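Local coordinates for protein myosin-I heavy chain (Dictyostelium discoideum, PDB 5EJR) that is an actin-based motor with ATPase activity involved in early phagocytosis and adhesion, the chain here being a MyTH4-FERM module (MF2) of its tail, at residues A[64-69]-A[94-99]; A[69-74]-A[105-110]; A[88-93]-A[128-133]. All coordinates share one frame; numbering follows the deposited sequence. Where two conformers were deposited one is given.

Contact 1: A[64-69]-A[94-99]; sequences AIKNFS and ISRGIE
R96 NH1 is shared by two acceptors, the amide oxygen N67 OD1 and the carboxylate oxygen E70 OE1. The amide partner, N67 OD1, is 2.8 Å from R96 NH1, in a clearly bent bond (137° at the hydrogen) in which the oxygen sits somewhat out of the guanidinium plane. The carboxylate partner, E70, lies one turn beyond N67 on the same helix, and its OE1 is held in a salt bridge by both NH1 and NH2 of R96. The amide plane of N67 stands 78° from the guanidinium plane, so the two flat groups meet crosswise and do not stack. One face of the guanidinium instead lies against the backbone of the other helix, with N67 N 4.1 Å above its centre. The arginine gets there through a chain extended from the helix as far as CD and then bent at chi3 (-62°), which turns the head group against N67 and leaves R96 CD 3.7 Å from N67 CB. The extended chain of K66 passes the guanidinium at a slant, K66 CD 3.7 Å from R96 NH2. The ammonium, K66 NZ, is 4.6 Å from R96 NH2, a like-charge proximity that the nearby E70 would probably temper. The other end of the N67 amide is also engaged, ND2 being bonded to helix 104-113, which fixes which way the amide faces. With a leucine in place of R96, N67 OD1 would probably lose this donor and E70 its arginine partner, though E70 would keep S92 OG. The arrangement is a polar interhelical contact, an arginine bridging an asparagine and a glutamate, that joins helix 58-75 to helix 86-99 within the all-helical MyTH4 domain.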
ATOM      1  N   ALA A  64      13.884  23.846   8.058  1.00 42.50           N
ATOM      2  CA  ALA A  64      13.149  23.979   9.320  1.00 42.58           C
ATOM      3  C   ALA A  64      12.123  25.108   9.224  1.00 47.54           C
ATOM      4  O   ALA A  64      11.036  24.982   9.791  1.00 47.39           O
ATOM      5  CB  ALA A  64      14.110  24.242  10.453  1.00 43.68           C
ATOM      6  N   ILE A  65      12.461  26.191   8.473  1.00 44.22           N
ATOM      7  CA  ILE A  65      11.588  27.342   8.229  1.00 43.90           C
ATOM      8  C   ILE A  65      10.395  26.899   7.400  1.00 45.49           C
ATOM      9  O   ILE A  65       9.260  27.200   7.793  1.00 45.87           O
ATOM     10  CB  ILE A  65      12.334  28.560   7.599  1.00 47.31           C
ATOM     11  CG1 ILE A  65      13.337  29.166   8.596  1.00 48.48           C
ATOM     12  CG2 ILE A  65      11.340  29.635   7.089  1.00 48.24           C
ATOM     13  CD1 ILE A  65      14.551  29.864   7.944  1.00 56.44           C
ATOM     14  N   LYS A  66      10.637  26.192   6.263  1.00 40.00           N
ATOM     15  CA  LYS A  66       9.554  25.680   5.399  1.00 39.59           C
ATOM     16  C   LYS A  66       8.665  24.712   6.194  1.00 42.13           C
ATOM     17  O   LYS A  66       7.441  24.743   6.030  1.00 42.88           O
ATOM     18  CB  LYS A  66      10.111  24.960   4.156  1.00 42.82           C
ATOM     19  CG  LYS A  66       9.058  24.640   3.090  1.00 55.72           C
ATOM     20  CD  LYS A  66       9.624  23.748   1.999  1.00 70.29           C
ATOM     21  CE  LYS A  66       8.696  23.608   0.817  1.00 84.15           C
ATOM     22  NZ  LYS A  66       9.260  22.699  -0.217  1.00 90.33           N
ATOM     23  N   ASN A  67       9.292  23.857   7.035  1.00 36.16           N
ATOM     24  CA  ASN A  67       8.607  22.874   7.879  1.00 35.57           C
ATOM     25  C   ASN A  67       7.659  23.549   8.864  1.00 41.01           C
ATOM     26  O   ASN A  67       6.540  23.059   9.062  1.00 41.26           O
ATOM     27  CB  ASN A  67       9.609  22.049   8.658  1.00 34.67           C
ATOM     28  CG  ASN A  67       8.959  20.884   9.361  1.00 37.50           C
ATOM     29  OD1 ASN A  67       8.694  19.838   8.776  1.00 32.59           O
ATOM     30  ND2 ASN A  67       8.630  21.066  10.607  1.00 35.41           N
ATOM     31  N   PHE A  68       8.111  24.677   9.484  1.00 38.00           N
ATOM     32  CA  PHE A  68       7.300  25.421  10.437  1.00 38.04           C
ATOM     33  C   PHE A  68       6.015  25.894   9.818  1.00 45.40           C
ATOM     34  O   PHE A  68       4.955  25.638  10.388  1.00 46.01           O
ATOM     35  CB  PHE A  68       8.071  26.580  11.078  1.00 39.13           C
ATOM     36  CG  PHE A  68       7.371  27.101  12.308  1.00 40.01           C
ATOM     37  CD1 PHE A  68       7.529  26.472  13.535  1.00 42.19           C
ATOM     38  CD2 PHE A  68       6.540  28.210  12.237  1.00 41.66           C
ATOM     39  CE1 PHE A  68       6.878  26.949  14.671  1.00 44.03           C
ATOM     40  CE2 PHE A  68       5.876  28.677  13.368  1.00 44.74           C
ATOM     41  CZ  PHE A  68       6.058  28.051  14.577  1.00 43.05           C
ATOM     42  N   SER A  69       6.094  26.519   8.630  1.00 44.25           N
ATOM     43  CA  SER A  69       4.906  26.987   7.914  1.00 44.21           C
ATOM     44  C   SER A  69       3.956  25.823   7.563  1.00 45.12           C
ATOM     45  O   SER A  69       2.748  26.027   7.539  1.00 45.05           O
ATOM     46  CB  SER A  69       5.280  27.808   6.680  1.00 47.41           C
ATOM     47  OG  SER A  69       5.852  27.033   5.642  1.00 55.48           O
ATOM     48  N   ILE A  94       6.308  14.625   7.684  1.00 32.06           N
ATOM     49  CA  ILE A  94       6.872  13.351   8.115  1.00 32.18           C
ATOM     50  C   ILE A  94       7.954  12.904   7.125  1.00 34.38           C
ATOM     51  O   ILE A  94       8.995  12.414   7.570  1.00 33.45           O
ATOM     52  CB  ILE A  94       5.775  12.297   8.432  1.00 35.31           C
ATOM     53  CG1 ILE A  94       5.210  12.553   9.863  1.00 35.93           C
ATOM     54  CG2 ILE A  94       6.288  10.856   8.317  1.00 35.79           C
ATOM     55  CD1 ILE A  94       3.803  12.336   9.963  1.00 43.58           C
ATOM     56  N   SER A  95       7.760  13.170   5.821  1.00 30.98           N
ATOM     57  CA  SER A  95       8.765  12.836   4.793  1.00 31.59           C
ATOM     58  C   SER A  95      10.066  13.592   5.111  1.00 36.72           C
ATOM     59  O   SER A  95      11.138  12.975   5.171  1.00 34.84           O
ATOM     60  CB  SER A  95       8.256  13.187   3.398  1.00 34.30           C
ATOM     61  OG  SER A  95       9.301  13.123   2.439  1.00 44.51           O
ATOM     62  N   ARG A  96       9.949  14.915   5.420  1.00 34.52           N
ATOM     63  CA  ARG A  96      11.102  15.740   5.796  1.00 34.79           C
ATOM     64  C   ARG A  96      11.817  15.136   7.007  1.00 40.97           C
ATOM     65  O   ARG A  96      13.039  15.031   6.997  1.00 40.72           O
ATOM     66  CB  ARG A  96      10.669  17.198   6.040  1.00 32.23           C
ATOM     67  CG  ARG A  96      11.820  18.186   6.299  1.00 33.38           C
ATOM     68  CD  ARG A  96      11.341  19.617   6.424  1.00 36.16           C
ATOM     69  NE  ARG A  96      10.689  20.124   5.211  1.00 37.12           N
ATOM     70  CZ  ARG A  96       9.373  20.238   5.048  1.00 51.33           C
ATOM     71  NH1 ARG A  96       8.540  19.864   6.017  1.00 27.25           N
ATOM     72  NH2 ARG A  96       8.878  20.705   3.911  1.00 41.73           N
ATOM     73  N   GLY A  97      11.052  14.686   8.006  1.00 37.56           N
ATOM     74  CA  GLY A  97      11.616  14.049   9.193  1.00 36.94           C
ATOM     75  C   GLY A  97      12.302  12.725   8.934  1.00 38.81           C
ATOM     76  O   GLY A  97      13.356  12.457   9.516  1.00 38.06           O
ATOM     77  N   ILE A  98      11.694  11.879   8.071  1.00 34.46           N
ATOM     78  CA  ILE A  98      12.235  10.565   7.658  1.00 34.38           C
ATOM     79  C   ILE A  98      13.624  10.731   6.990  1.00 42.37           C
ATOM     80  O   ILE A  98      14.598  10.132   7.456  1.00 42.12           O
ATOM     81  CB  ILE A  98      11.231   9.793   6.719  1.00 35.57           C
ATOM     82  CG1 ILE A  98      10.048   9.191   7.516  1.00 34.64           C
ATOM     83  CG2 ILE A  98      11.935   8.706   5.890  1.00 36.18           C
ATOM     84  CD1 ILE A  98       8.867   8.720   6.663  1.00 41.92           C
ATOM     85  N   GLU A  99      13.700  11.557   5.918  1.00 40.64           N
ATOM     86  CA  GLU A  99      14.919  11.734   5.132  1.00 41.91           C
ATOM     87  C   GLU A  99      15.938  12.722   5.737  1.00 46.28           C
ATOM     88  O   GLU A  99      17.140  12.538   5.521  1.00 45.79           O
ATOM     89  CB  GLU A  99      14.615  12.068   3.662  1.00 44.02           C
ATOM     90  CG  GLU A  99      13.823  13.339   3.409  1.00 59.01           C
ATOM     91  CD  GLU A  99      12.672  13.198   2.428  1.00 90.29           C
ATOM     92  OE1 GLU A  99      12.053  12.108   2.384  1.00 81.81           O
ATOM     93  OE2 GLU A  99      12.342  14.203   1.757  1.00 91.99           O
TER

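Contact 2: A[69-74]-A[105-110]; sequences SEIMMW and DEIYCQ
I71 places CG1 beside its own backbone N (chi1 -72°) and then runs straight on to CD1 (chi2 -176°), which carries the terminal methyl across to Q110 on the facing helix. Q110 starts from the same first torsion and runs extended to CD, and a chi3 of -4° turns OE1 to the side of CB, where both meet the methyl. The side chains thus cross at a slant, with I71 CD1 3.5 Å from Q110 OE1 and 3.7 Å from Q110 CB. The methyl also lies 3.9 Å from the carbonyl oxygen I107 O, and I107 adds a looser apolar touch through CG2, 4.3 Å from I71 CD1. This is the packing of helix 58-75 on helix 104-113 in the helical core of the MyTH4 domain, where one aliphatic tip fills the angle between a backbone carbonyl and a glutamine stem. The amide of Q110 is bound by the same helix that carries I71, one to two turns earlier: NE2 donates to A64 O, and OE1 accepts from N67 ND2. These bonds fix the rotation of the amide and keep OE1 satisfied although a methyl rests against it. Farther out, L130 of helix 121-137 packs on I71, and L134 of that helix packs on I107.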
ATOM      1  N   SER A  69       6.094  26.519   8.630  1.00 44.25           N
ATOM      2  CA  SER A  69       4.906  26.987   7.914  1.00 44.21           C
ATOM      3  C   SER A  69       3.956  25.823   7.563  1.00 45.12           C
ATOM      4  O   SER A  69       2.748  26.027   7.539  1.00 45.05           O
ATOM      5  CB  SER A  69       5.280  27.808   6.680  1.00 47.41           C
ATOM      6  OG  SER A  69       5.852  27.033   5.642  1.00 55.48           O
ATOM      7  N   GLU A  70       4.504  24.600   7.347  1.00 38.96           N
ATOM      8  CA  GLU A  70       3.707  23.406   7.051  1.00 37.46           C
ATOM      9  C   GLU A  70       2.966  22.928   8.307  1.00 41.98           C
ATOM     10  O   GLU A  70       1.785  22.575   8.216  1.00 41.52           O
ATOM     11  CB  GLU A  70       4.565  22.304   6.412  1.00 38.15           C
ATOM     12  CG  GLU A  70       4.972  22.667   4.991  1.00 47.67           C
ATOM     13  CD  GLU A  70       5.782  21.666   4.196  1.00 60.66           C
ATOM     14  OE1 GLU A  70       6.200  20.629   4.761  1.00 47.71           O
ATOM     15  OE2 GLU A  70       6.024  21.940   3.000  1.00 58.32           O
ATOM     16  N   ILE A  71       3.645  22.966   9.478  1.00 36.14           N
ATOM     17  CA  ILE A  71       3.050  22.642  10.780  1.00 34.54           C
ATOM     18  C   ILE A  71       1.849  23.592  11.007  1.00 38.91           C
ATOM     19  O   ILE A  71       0.742  23.139  11.312  1.00 37.22           O
ATOM     20  CB  ILE A  71       4.121  22.688  11.901  1.00 35.89           C
ATOM     21  CG1 ILE A  71       5.073  21.481  11.756  1.00 35.81           C
ATOM     22  CG2 ILE A  71       3.484  22.735  13.298  1.00 35.24           C
ATOM     23  CD1 ILE A  71       6.153  21.295  12.836  1.00 37.93           C
ATOM     24  N   MET A  72       2.062  24.899  10.736  1.00 38.66           N
ATOM     25  CA  MET A  72       1.047  25.951  10.822  1.00 39.05           C
ATOM     26  C   MET A  72      -0.144  25.676   9.905  1.00 43.53           C
ATOM     27  O   MET A  72      -1.280  25.916  10.296  1.00 42.99           O
ATOM     28  CB  MET A  72       1.675  27.320  10.527  1.00 42.07           C
ATOM     29  CG  MET A  72       2.609  27.805  11.624  1.00 46.13           C
ATOM     30  SD  MET A  72       3.140  29.530  11.397  1.00 52.50           S
ATOM     31  CE  MET A  72       1.553  30.373  11.429  1.00 50.19           C
ATOM     32  N   MET A  73       0.111  25.135   8.706  1.00 41.82           N
ATOM     33  CA  MET A  73      -0.912  24.752   7.731  1.00 41.89           C
ATOM     34  C   MET A  73      -1.719  23.577   8.258  1.00 44.10           C
ATOM     35  O   MET A  73      -2.931  23.541   8.081  1.00 44.65           O
ATOM     36  CB  MET A  73      -0.256  24.347   6.408  1.00 44.37           C
ATOM     37  CG  MET A  73       0.230  25.507   5.596  1.00 50.20           C
ATOM     38  SD  MET A  73       1.382  24.988   4.311  1.00 56.22           S
ATOM     39  CE  MET A  73       0.306  24.603   3.095  1.00 53.06           C
ATOM     40  N   TRP A  74      -1.040  22.602   8.887  1.00 39.33           N
ATOM     41  CA  TRP A  74      -1.687  21.409   9.436  1.00 38.19           C
ATOM     42  C   TRP A  74      -2.621  21.794  10.596  1.00 43.00           C
ATOM     43  O   TRP A  74      -3.761  21.319  10.674  1.00 41.78           O
ATOM     44  CB  TRP A  74      -0.634  20.397   9.904  1.00 35.41           C
ATOM     45  CG  TRP A  74      -1.216  19.321  10.759  1.00 35.26           C
ATOM     46  CD1 TRP A  74      -1.114  19.200  12.116  1.00 37.74           C
ATOM     47  CD2 TRP A  74      -2.087  18.271  10.324  1.00 34.79           C
ATOM     48  NE1 TRP A  74      -1.825  18.102  12.547  1.00 36.79           N
ATOM     49  CE2 TRP A  74      -2.456  17.528  11.471  1.00 38.24           C
ATOM     50  CE3 TRP A  74      -2.580  17.870   9.068  1.00 35.83           C
ATOM     51  CZ2 TRP A  74      -3.279  16.397  11.396  1.00 37.13           C
ATOM     52  CZ3 TRP A  74      -3.385  16.741   8.993  1.00 36.71           C
ATOM     53  CH2 TRP A  74      -3.739  16.029  10.148  1.00 37.10           C
ATOM     54  N   ASP A 105      14.540  16.360  16.055  1.00 39.29           N
ATOM     55  CA  ASP A 105      14.342  17.099  17.320  1.00 38.95           C
ATOM     56  C   ASP A 105      13.647  18.436  17.067  1.00 39.72           C
ATOM     57  O   ASP A 105      12.738  18.808  17.816  1.00 40.31           O
ATOM     58  CB  ASP A 105      15.676  17.344  18.033  1.00 41.93           C
ATOM     59  CG  ASP A 105      16.295  16.101  18.620  1.00 52.04           C
ATOM     60  OD1 ASP A 105      15.593  15.070  18.709  1.00 51.10           O
ATOM     61  OD2 ASP A 105      17.479  16.156  18.992  1.00 62.29           O
ATOM     62  N   GLU A 106      14.067  19.126  16.004  0.50 34.55           N
ATOM     63  CA  GLU A 106      13.537  20.403  15.572  0.50 34.22           C
ATOM     64  C   GLU A 106      12.066  20.305  15.146  0.50 36.17           C
ATOM     65  O   GLU A 106      11.297  21.234  15.412  0.50 35.35           O
ATOM     66  CB  GLU A 106      14.424  20.976  14.458  0.50 35.72           C
ATOM     67  CG  GLU A 106      14.501  22.492  14.475  0.50 44.22           C
ATOM     68  CD  GLU A 106      13.329  23.196  13.824  0.50 58.85           C
ATOM     69  OE1 GLU A 106      12.635  22.561  12.996  0.50 39.44           O
ATOM     70  OE2 GLU A 106      13.116  24.393  14.129  0.50 53.14           O
ATOM     71  N   ILE A 107      11.665  19.179  14.511  1.00 31.97           N
ATOM     72  CA  ILE A 107      10.273  18.969  14.106  1.00 30.38           C
ATOM     73  C   ILE A 107       9.393  18.820  15.358  1.00 34.00           C
ATOM     74  O   ILE A 107       8.377  19.522  15.442  1.00 33.77           O
ATOM     75  CB  ILE A 107      10.068  17.848  13.047  1.00 32.85           C
ATOM     76  CG1 ILE A 107      10.850  18.204  11.755  1.00 32.94           C
ATOM     77  CG2 ILE A 107       8.566  17.693  12.723  1.00 32.37           C
ATOM     78  CD1 ILE A 107      10.926  17.086  10.683  1.00 25.35           C
ATOM     79  N   TYR A 108       9.841  17.987  16.345  1.00 30.06           N
ATOM     80  CA  TYR A 108       9.152  17.710  17.617  1.00 30.19           C
ATOM     81  C   TYR A 108       8.998  18.981  18.472  1.00 35.53           C
ATOM     82  O   TYR A 108       7.948  19.188  19.060  1.00 34.62           O
ATOM     83  CB  TYR A 108       9.913  16.658  18.432  1.00 30.86           C
ATOM     84  CG  TYR A 108       9.503  15.228  18.154  1.00 31.51           C
ATOM     85  CD1 TYR A 108       8.435  14.642  18.832  1.00 32.98           C
ATOM     86  CD2 TYR A 108      10.227  14.434  17.268  1.00 32.42           C
ATOM     87  CE1 TYR A 108       8.081  13.308  18.614  1.00 32.57           C
ATOM     88  CE2 TYR A 108       9.860  13.113  17.014  1.00 32.21           C
ATOM     89  CZ  TYR A 108       8.796  12.551  17.698  1.00 37.89           C
ATOM     90  OH  TYR A 108       8.484  11.233  17.481  1.00 37.05           O
ATOM     91  N   CYS A 109      10.057  19.822  18.537  1.00 34.89           N
ATOM     92  CA  CYS A 109      10.048  21.094  19.268  1.00 36.96           C
ATOM     93  C   CYS A 109       9.111  22.091  18.609  1.00 39.86           C
ATOM     94  O   CYS A 109       8.342  22.709  19.326  1.00 38.68           O
ATOM     95  CB  CYS A 109      11.455  21.655  19.421  1.00 38.59           C
ATOM     96  SG  CYS A 109      12.538  20.650  20.465  1.00 42.88           S
ATOM     97  N   GLN A 110       9.107  22.206  17.256  1.00 37.18           N
ATOM     98  CA  GLN A 110       8.189  23.136  16.561  1.00 36.54           C
ATOM     99  C   GLN A 110       6.735  22.760  16.788  1.00 39.19           C
ATOM    100  O   GLN A 110       5.889  23.651  16.902  1.00 38.51           O
ATOM    101  CB  GLN A 110       8.420  23.173  15.045  1.00 36.56           C
ATOM    102  CG  GLN A 110       9.685  23.875  14.576  1.00 41.39           C
ATOM    103  CD  GLN A 110       9.799  23.897  13.060  1.00 49.27           C
ATOM    104  OE1 GLN A 110       8.981  23.331  12.322  1.00 37.61           O
ATOM    105  NE2 GLN A 110      10.794  24.608  12.557  1.00 42.38           N
TER

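Contact 3: A[88-93]-A[128-133]; sequences LVIQSI and FELIYF
I90 CD1 is the methyl on which this contact turns, meeting F133 CD2 at 3.6 Å and L130 CD1 at 3.8 Å. It approaches the phenyl ring obliquely, also coming within 3.9 Å of F133 CB, so it nestles where the ring leaves its stem. L130 slides past I90 in the opposite direction, and the same leucine methyl, L130 CD1, reaches I93 CG2 at 4.0 Å, spanning one helical turn of its neighbour. For I90 the reach comes from setting CG1 anti to the backbone N (chi1 -168°), a choice that puts CG2 in the crowded position between N and the carbonyl carbon. The whole is a purely apolar helix-helix interface of the MyTH4 domain, in which the axes of segments 88-93 and 128-133 cross at -50° and approach to 11.2 Å. Behind this first shell, the Y132 ring atom CD2 lies over one face of the F133 ring, toward its rim. F200 of helix 194-205 meets F133 edge-to-face and stacks on Y132, while I197 and P192 close in on both I90 and F133. From helix 58-75, W74 packs on I90, and N67 and E70 pack on I93.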
ATOM      1  N   LEU A  88      -1.786  15.777   2.749  1.00 37.13           N
ATOM      2  CA  LEU A  88      -0.634  16.079   1.888  1.00 36.37           C
ATOM      3  C   LEU A  88       0.391  16.930   2.650  1.00 37.98           C
ATOM      4  O   LEU A  88       1.592  16.695   2.524  1.00 36.27           O
ATOM      5  CB  LEU A  88      -1.118  16.821   0.634  1.00 37.05           C
ATOM      6  CG  LEU A  88      -1.171  16.039  -0.694  1.00 42.51           C
ATOM      7  CD1 LEU A  88      -1.922  14.722  -0.563  1.00 42.61           C
ATOM      8  CD2 LEU A  88      -1.800  16.882  -1.801  1.00 45.22           C
ATOM      9  N   VAL A  89      -0.091  17.854   3.515  1.00 34.68           N
ATOM     10  CA  VAL A  89       0.782  18.732   4.313  1.00 34.50           C
ATOM     11  C   VAL A  89       1.538  17.932   5.374  1.00 35.53           C
ATOM     12  O   VAL A  89       2.763  18.031   5.440  1.00 34.77           O
ATOM     13  CB  VAL A  89       0.014  19.963   4.878  1.00 39.26           C
ATOM     14  CG1 VAL A  89       0.813  20.672   5.971  1.00 39.88           C
ATOM     15  CG2 VAL A  89      -0.336  20.939   3.763  1.00 39.16           C
ATOM     16  N   ILE A  90       0.830  17.109   6.169  1.00 31.24           N
ATOM     17  CA  ILE A  90       1.477  16.283   7.192  1.00 29.90           C
ATOM     18  C   ILE A  90       2.382  15.200   6.547  1.00 32.98           C
ATOM     19  O   ILE A  90       3.420  14.892   7.116  1.00 34.19           O
ATOM     20  CB  ILE A  90       0.462  15.714   8.226  1.00 32.19           C
ATOM     21  CG1 ILE A  90       1.186  15.103   9.454  1.00 32.88           C
ATOM     22  CG2 ILE A  90      -0.540  14.743   7.588  1.00 30.19           C
ATOM     23  CD1 ILE A  90       0.270  14.904  10.727  1.00 34.35           C
ATOM     24  N   GLN A  91       2.021  14.658   5.359  1.00 28.79           N
ATOM     25  CA  GLN A  91       2.880  13.690   4.657  1.00 29.31           C
ATOM     26  C   GLN A  91       4.249  14.332   4.323  1.00 33.67           C
ATOM     27  O   GLN A  91       5.279  13.691   4.514  1.00 33.44           O
ATOM     28  CB  GLN A  91       2.201  13.178   3.387  1.00 30.28           C
ATOM     29  CG  GLN A  91       1.258  12.012   3.669  1.00 39.14           C
ATOM     30  CD  GLN A  91       0.214  11.881   2.598  1.00 50.91           C
ATOM     31  OE1 GLN A  91       0.468  12.077   1.406  1.00 48.67           O
ATOM     32  NE2 GLN A  91      -0.999  11.579   3.001  1.00 38.20           N
ATOM     33  N   SER A  92       4.245  15.625   3.909  1.00 30.98           N
ATOM     34  CA  SER A  92       5.445  16.428   3.621  1.00 31.11           C
ATOM     35  C   SER A  92       6.325  16.547   4.870  1.00 34.70           C
ATOM     36  O   SER A  92       7.523  16.267   4.793  1.00 31.99           O
ATOM     37  CB  SER A  92       5.053  17.812   3.109  1.00 35.41           C
ATOM     38  OG  SER A  92       6.200  18.596   2.835  1.00 44.80           O
ATOM     39  N   ILE A  93       5.706  16.884   6.040  1.00 32.24           N
ATOM     40  CA  ILE A  93       6.377  17.033   7.331  1.00 31.66           C
ATOM     41  C   ILE A  93       7.037  15.749   7.756  1.00 34.46           C
ATOM     42  O   ILE A  93       8.192  15.778   8.172  1.00 34.75           O
ATOM     43  CB  ILE A  93       5.419  17.577   8.438  1.00 35.23           C
ATOM     44  CG1 ILE A  93       4.849  18.964   8.065  1.00 35.97           C
ATOM     45  CG2 ILE A  93       6.106  17.619   9.826  1.00 35.84           C
ATOM     46  CD1 ILE A  93       3.612  19.387   8.858  1.00 35.59           C
ATOM     47  N   PHE A 128      -0.967  18.289  18.830  1.00 30.07           N
ATOM     48  CA  PHE A 128      -0.726  16.993  19.472  1.00 30.19           C
ATOM     49  C   PHE A 128      -0.960  15.798  18.516  1.00 33.42           C
ATOM     50  O   PHE A 128      -0.281  14.780  18.656  1.00 32.07           O
ATOM     51  CB  PHE A 128      -1.521  16.838  20.775  1.00 31.76           C
ATOM     52  CG  PHE A 128      -0.949  17.647  21.918  1.00 32.47           C
ATOM     53  CD1 PHE A 128       0.313  17.368  22.427  1.00 33.97           C
ATOM     54  CD2 PHE A 128      -1.674  18.688  22.486  1.00 34.28           C
ATOM     55  CE1 PHE A 128       0.848  18.132  23.472  1.00 35.85           C
ATOM     56  CE2 PHE A 128      -1.141  19.445  23.535  1.00 37.19           C
ATOM     57  CZ  PHE A 128       0.117  19.162  24.020  1.00 35.14           C
ATOM     58  N   GLU A 129      -1.893  15.933  17.546  1.00 31.26           N
ATOM     59  CA  GLU A 129      -2.163  14.889  16.527  1.00 30.65           C
ATOM     60  C   GLU A 129      -0.896  14.680  15.677  1.00 33.68           C
ATOM     61  O   GLU A 129      -0.529  13.537  15.360  1.00 33.12           O
ATOM     62  CB  GLU A 129      -3.324  15.308  15.613  1.00 32.39           C
ATOM     63  CG  GLU A 129      -4.691  15.191  16.271  1.00 43.46           C
ATOM     64  CD  GLU A 129      -5.854  15.670  15.428  1.00 57.67           C
ATOM     65  OE1 GLU A 129      -5.653  16.584  14.598  1.00 61.59           O
ATOM     66  OE2 GLU A 129      -6.975  15.150  15.619  1.00 48.04           O
ATOM     67  N   LEU A 130      -0.200  15.793  15.366  1.00 29.70           N
ATOM     68  CA  LEU A 130       1.065  15.779  14.630  1.00 29.22           C
ATOM     69  C   LEU A 130       2.128  15.067  15.454  1.00 31.91           C
ATOM     70  O   LEU A 130       2.841  14.244  14.903  1.00 30.81           O
ATOM     71  CB  LEU A 130       1.496  17.213  14.238  1.00 29.28           C
ATOM     72  CG  LEU A 130       2.927  17.428  13.673  1.00 34.45           C
ATOM     73  CD1 LEU A 130       3.176  16.603  12.416  1.00 33.59           C
ATOM     74  CD2 LEU A 130       3.148  18.874  13.354  1.00 38.27           C
ATOM     75  N   ILE A 131       2.183  15.306  16.778  1.00 29.56           N
ATOM     76  CA  ILE A 131       3.158  14.634  17.653  1.00 29.20           C
ATOM     77  C   ILE A 131       2.918  13.118  17.628  1.00 33.72           C
ATOM     78  O   ILE A 131       3.874  12.331  17.580  1.00 32.67           O
ATOM     79  CB  ILE A 131       3.143  15.224  19.086  1.00 32.01           C
ATOM     80  CG1 ILE A 131       3.714  16.667  19.075  1.00 31.77           C
ATOM     81  CG2 ILE A 131       3.907  14.334  20.058  1.00 33.28           C
ATOM     82  CD1 ILE A 131       3.403  17.532  20.327  1.00 35.12           C
ATOM     83  N   TYR A 132       1.634  12.714  17.635  1.00 31.34           N
ATOM     84  CA  TYR A 132       1.270  11.297  17.550  1.00 29.45           C
ATOM     85  C   TYR A 132       1.828  10.671  16.261  1.00 33.11           C
ATOM     86  O   TYR A 132       2.445   9.604  16.317  1.00 32.47           O
ATOM     87  CB  TYR A 132      -0.258  11.125  17.600  1.00 30.39           C
ATOM     88  CG  TYR A 132      -0.693   9.747  17.153  1.00 32.05           C
ATOM     89  CD1 TYR A 132      -0.578   8.650  18.001  1.00 34.58           C
ATOM     90  CD2 TYR A 132      -1.168   9.528  15.861  1.00 32.25           C
ATOM     91  CE1 TYR A 132      -0.935   7.369  17.584  1.00 35.58           C
ATOM     92  CE2 TYR A 132      -1.519   8.246  15.427  1.00 33.26           C
ATOM     93  CZ  TYR A 132      -1.415   7.174  16.299  1.00 41.62           C
ATOM     94  OH  TYR A 132      -1.784   5.909  15.899  1.00 44.71           O
ATOM     95  N   PHE A 133       1.577  11.330  15.110  1.00 29.78           N
ATOM     96  CA  PHE A 133       1.993  10.874  13.780  1.00 29.21           C
ATOM     97  C   PHE A 133       3.506  10.919  13.595  1.00 31.84           C
ATOM     98  O   PHE A 133       4.046  10.110  12.839  1.00 29.89           O
ATOM     99  CB  PHE A 133       1.239  11.610  12.665  1.00 31.41           C
ATOM    100  CG  PHE A 133      -0.219  11.215  12.538  1.00 32.42           C
ATOM    101  CD1 PHE A 133      -0.583   9.893  12.312  1.00 34.82           C
ATOM    102  CD2 PHE A 133      -1.225  12.174  12.597  1.00 35.50           C
ATOM    103  CE1 PHE A 133      -1.935   9.529  12.194  1.00 36.27           C
ATOM    104  CE2 PHE A 133      -2.577  11.812  12.482  1.00 38.49           C
ATOM    105  CZ  PHE A 133      -2.925  10.490  12.284  1.00 35.92           C
TER

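The three contacts form one cluster, their centres 7 Å (1 and 2), 8 Å (2 and 3) and 10 Å (1 and 3) apart, all in the MyTH4 part of the chain. Contacts 1 and 2 use helix 58-75, meeting at S69; contacts 1 and 3 use adjoining turns of helix 86-99; helices 104-113 and 121-137 supply the remaining partners. Along the sequence the segments of any two contacts alternate, so the pairings interlock and are not nested. E70 is a joint between them, binding R96 of contact 1 and S92 of contact 3. Four consecutive helices are thereby knit into one compact core with both polar and apolar ties.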